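Integron gene cassette protein HFX_CASS3 (Uncultured bacterium, PDB 3FYN) is of unknown function but is probably an acetyltransferase of the GNAT type, transferring an acetyl group from acetyl-CoA. Local coordinates at residues I86-G91 / Q123-G128. Residues are numbered along the deposited sequence; the frame is centred on the assembly and turned at random. Where two conformers were deposited one is given.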
ATOM      1  N   ILE A  86     -12.449  -9.050  -7.464  1.00  8.29           N
ATOM      2  CA  ILE A  86     -11.067  -8.746  -7.126  1.00  8.12           C
ATOM      3  C   ILE A  86     -10.904  -7.241  -7.025  1.00  8.96           C
ATOM      4  O   ILE A  86     -11.478  -6.483  -7.815  1.00  8.87           O
ATOM      5  CB  ILE A  86     -10.086  -9.371  -8.156  1.00 10.09           C
ATOM      6  CG1 ILE A  86      -8.632  -9.239  -7.689  1.00 10.99           C
ATOM      7  CG2 ILE A  86     -10.291  -8.780  -9.551  1.00 12.41           C
ATOM      8  CD1 ILE A  86      -7.685 -10.181  -8.420  1.00 10.89           C
ATOM      9  N   VAL A  87     -10.131  -6.812  -6.033  1.00  9.27           N
ATOM     10  CA  VAL A  87      -9.945  -5.401  -5.762  1.00  9.61           C
ATOM     11  C   VAL A  87      -8.480  -5.027  -5.894  1.00  9.17           C
ATOM     12  O   VAL A  87      -7.618  -5.648  -5.281  1.00  9.74           O
ATOM     13  CB  VAL A  87     -10.416  -5.044  -4.335  1.00  9.89           C
ATOM     14  CG1 VAL A  87     -10.194  -3.573  -4.066  1.00 11.87           C
ATOM     15  CG2 VAL A  87     -11.884  -5.408  -4.164  1.00 10.59           C
ATOM     16  N   LEU A  88      -8.213  -4.009  -6.703  1.00  8.50           N
ATOM     17  CA  LEU A  88      -6.882  -3.425  -6.828  1.00  8.22           C
ATOM     18  C   LEU A  88      -6.854  -2.093  -6.088  1.00  9.37           C
ATOM     19  O   LEU A  88      -7.683  -1.219  -6.340  1.00 10.12           O
ATOM     20  CB  LEU A  88      -6.564  -3.184  -8.309  1.00  8.49           C
ATOM     21  CG  LEU A  88      -5.346  -2.310  -8.627  1.00  9.41           C
ATOM     22  CD1 LEU A  88      -4.045  -3.029  -8.281  1.00  8.90           C
ATOM     23  CD2 LEU A  88      -5.352  -1.909 -10.091  1.00 11.99           C
ATOM     24  N   THR A  89      -5.909  -1.926  -5.168  1.00  9.60           N
ATOM     25  CA  THR A  89      -5.715  -0.611  -4.566  1.00  9.43           C
ATOM     26  C   THR A  89      -4.346  -0.065  -4.936  1.00 11.11           C
ATOM     27  O   THR A  89      -3.423  -0.831  -5.213  1.00 11.75           O
ATOM     28  CB  THR A  89      -5.912  -0.624  -3.042  1.00 10.13           C
ATOM     29  OG1 THR A  89      -4.991  -1.545  -2.448  1.00 12.82           O
ATOM     30  CG2 THR A  89      -7.333  -1.045  -2.706  1.00 11.85           C
ATOM     31  N   LEU A  90      -4.238   1.260  -4.958  1.00 14.27           N
ATOM     32  CA  LEU A  90      -3.060   1.945  -5.478  1.00 15.26           C
ATOM     33  C   LEU A  90      -2.423   2.831  -4.423  1.00 18.26           C
ATOM     34  O   LEU A  90      -3.119   3.451  -3.623  1.00 19.86           O
ATOM     35  CB  LEU A  90      -3.451   2.800  -6.684  1.00 15.54           C
ATOM     36  CG  LEU A  90      -4.013   2.010  -7.866  1.00 14.85           C
ATOM     37  CD1 LEU A  90      -4.559   2.941  -8.937  1.00 18.45           C
ATOM     38  CD2 LEU A  90      -2.949   1.086  -8.437  1.00 15.29           C
ATOM     39  N   GLY A  91      -1.097   2.896  -4.437  1.00 18.65           N
ATOM     40  CA  GLY A  91      -0.363   3.737  -3.510  1.00 18.39           C
ATOM     41  C   GLY A  91       1.004   4.080  -4.066  1.00 18.43           C
ATOM     42  O   GLY A  91       1.555   3.357  -4.889  1.00 21.71           O
ATOM     43  N   GLN A 123      -4.738 -11.901 -14.101  0.54 13.79           N
ATOM     44  CA  GLN A 123      -4.195 -11.398 -15.358  0.54 15.17           C
ATOM     45  C   GLN A 123      -4.837 -10.072 -15.735  0.54 13.59           C
ATOM     46  O   GLN A 123      -4.173  -9.167 -16.238  0.54 14.00           O
ATOM     47  CB  GLN A 123      -4.380 -12.423 -16.475  0.54 17.16           C
ATOM     48  CG  GLN A 123      -3.423 -13.591 -16.371  0.54 20.15           C
ATOM     49  CD  GLN A 123      -1.975 -13.138 -16.324  0.54 22.82           C
ATOM     50  OE1 GLN A 123      -1.482 -12.500 -17.254  0.54 24.50           O
ATOM     51  NE2 GLN A 123      -1.289 -13.460 -15.235  0.54 23.82           N
ATOM     52  N   THR A 124      -6.134  -9.956 -15.477  1.00 11.35           N
ATOM     53  CA  THR A 124      -6.857  -8.723 -15.748  1.00 12.42           C
ATOM     54  C   THR A 124      -6.333  -7.574 -14.889  1.00 11.21           C
ATOM     55  O   THR A 124      -6.119  -6.468 -15.381  1.00 11.40           O
ATOM     56  CB  THR A 124      -8.365  -8.910 -15.519  1.00 14.15           C
ATOM     57  OG1 THR A 124      -8.858  -9.858 -16.468  1.00 17.99           O
ATOM     58  CG2 THR A 124      -9.100  -7.600 -15.709  1.00 14.52           C
ATOM     59  N   VAL A 125      -6.118  -7.835 -13.607  1.00 11.00           N
ATOM     60  CA  VAL A 125      -5.576  -6.809 -12.727  1.00 11.95           C
ATOM     61  C   VAL A 125      -4.164  -6.415 -13.167  1.00 12.04           C
ATOM     62  O   VAL A 125      -3.823  -5.230 -13.200  1.00 11.57           O
ATOM     63  CB  VAL A 125      -5.581  -7.260 -11.252  1.00 12.14           C
ATOM     64  CG1 VAL A 125      -4.846  -6.250 -10.380  1.00 12.05           C
ATOM     65  CG2 VAL A 125      -7.019  -7.440 -10.764  1.00 12.28           C
ATOM     66  N   LYS A 126      -3.343  -7.401 -13.516  1.00 12.45           N
ATOM     67  CA  LYS A 126      -1.977  -7.112 -13.950  1.00 12.29           C
ATOM     68  C   LYS A 126      -1.994  -6.262 -15.221  1.00 12.56           C
ATOM     69  O   LYS A 126      -1.239  -5.299 -15.343  1.00 14.08           O
ATOM     70  CB  LYS A 126      -1.175  -8.402 -14.145  1.00 14.66           C
ATOM     71  CG  LYS A 126       0.283  -8.180 -14.488  1.00 22.07           C
ATOM     72  CD  LYS A 126       1.118  -9.424 -14.204  1.00 28.08           C
ATOM     73  CE  LYS A 126       0.628 -10.619 -14.989  1.00 31.29           C
ATOM     74  NZ  LYS A 126       1.460 -11.828 -14.721  1.00 33.32           N
ATOM     75  N   GLN A 127      -2.863  -6.601 -16.169  1.00 12.51           N
ATOM     76  CA  GLN A 127      -2.987  -5.783 -17.375  1.00 14.17           C
ATOM     77  C   GLN A 127      -3.441  -4.367 -17.032  1.00 14.22           C
ATOM     78  O   GLN A 127      -2.934  -3.386 -17.579  1.00 14.58           O
ATOM     79  CB  GLN A 127      -3.954  -6.414 -18.383  1.00 16.74           C
ATOM     80  CG  GLN A 127      -4.105  -5.590 -19.657  1.00 19.53           C
ATOM     81  CD  GLN A 127      -2.814  -5.513 -20.448  1.00 24.69           C
ATOM     82  OE1 GLN A 127      -2.315  -4.426 -20.753  1.00 29.11           O
ATOM     83  NE2 GLN A 127      -2.258  -6.671 -20.776  1.00 24.59           N
ATOM     84  N   GLY A 128      -4.399  -4.262 -16.118  1.00 14.58           N
ATOM     85  CA  GLY A 128      -4.870  -2.963 -15.675  1.00 14.07           C
ATOM     86  C   GLY A 128      -3.738  -2.131 -15.096  1.00 12.54           C
ATOM     87  O   GLY A 128      -3.614  -0.939 -15.381  1.00 13.22           O
TER
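Val-125, the residue that meets both Ile-86 and Leu-88, is carried on a helical turn whose backbone bond from Gly-128 N to Thr-124 O measures 2.9 Å; no hydrogen bond crosses to the strand, and the contact is wholly apolar. The two backbones come nearest at Leu-88 and Val-125, with 6.9 Å between their CA atoms, and about half of the 177 Å² buried between the segments belongs to Val-125. Its two methyls divide the work. With CG1 anti to the backbone N (chi1 173°) and CG2 anti to the carbonyl carbon, the fork opens along the strand, one prong to each partner. Val-125 CG2 sits in the crook of the isoleucine, 3.7 Å from both Ile-86 CD1 and Ile-86 CG2, and Ile-86 CG1 follows at 3.9 Å, so both branches wrap a single methyl. Val-125 CG1 instead meets the leucine at a slant, 3.9 Å from Leu-88 CD1 and 4.1 Å from Leu-88 CB. The chi1 of Leu-88 (167°) swings CG beside its carbonyl carbon, from where CD1 meets that methyl. An alanine at Val-125 would remove both prongs and would probably open a gap between the helix and the strand, leaving Ile-86 CD1 and CG2 and Leu-88 CD1 without their partners on this turn. Strand alternation fits this one-sided packing: Val-87 points away from the helix and packs on Met-94 of the second subunit. Trp-74 of strand 71-78 touches all three residues, while Leu-137 of strand 136-140 touches Leu-88 and Val-125. Helix 117-131 thus lies over one face of the mixed sheet, within the beta-alpha-beta crossover linking parallel strands 98-108 and 136-140, as in the acetyl-CoA-binding half of GNAT folds.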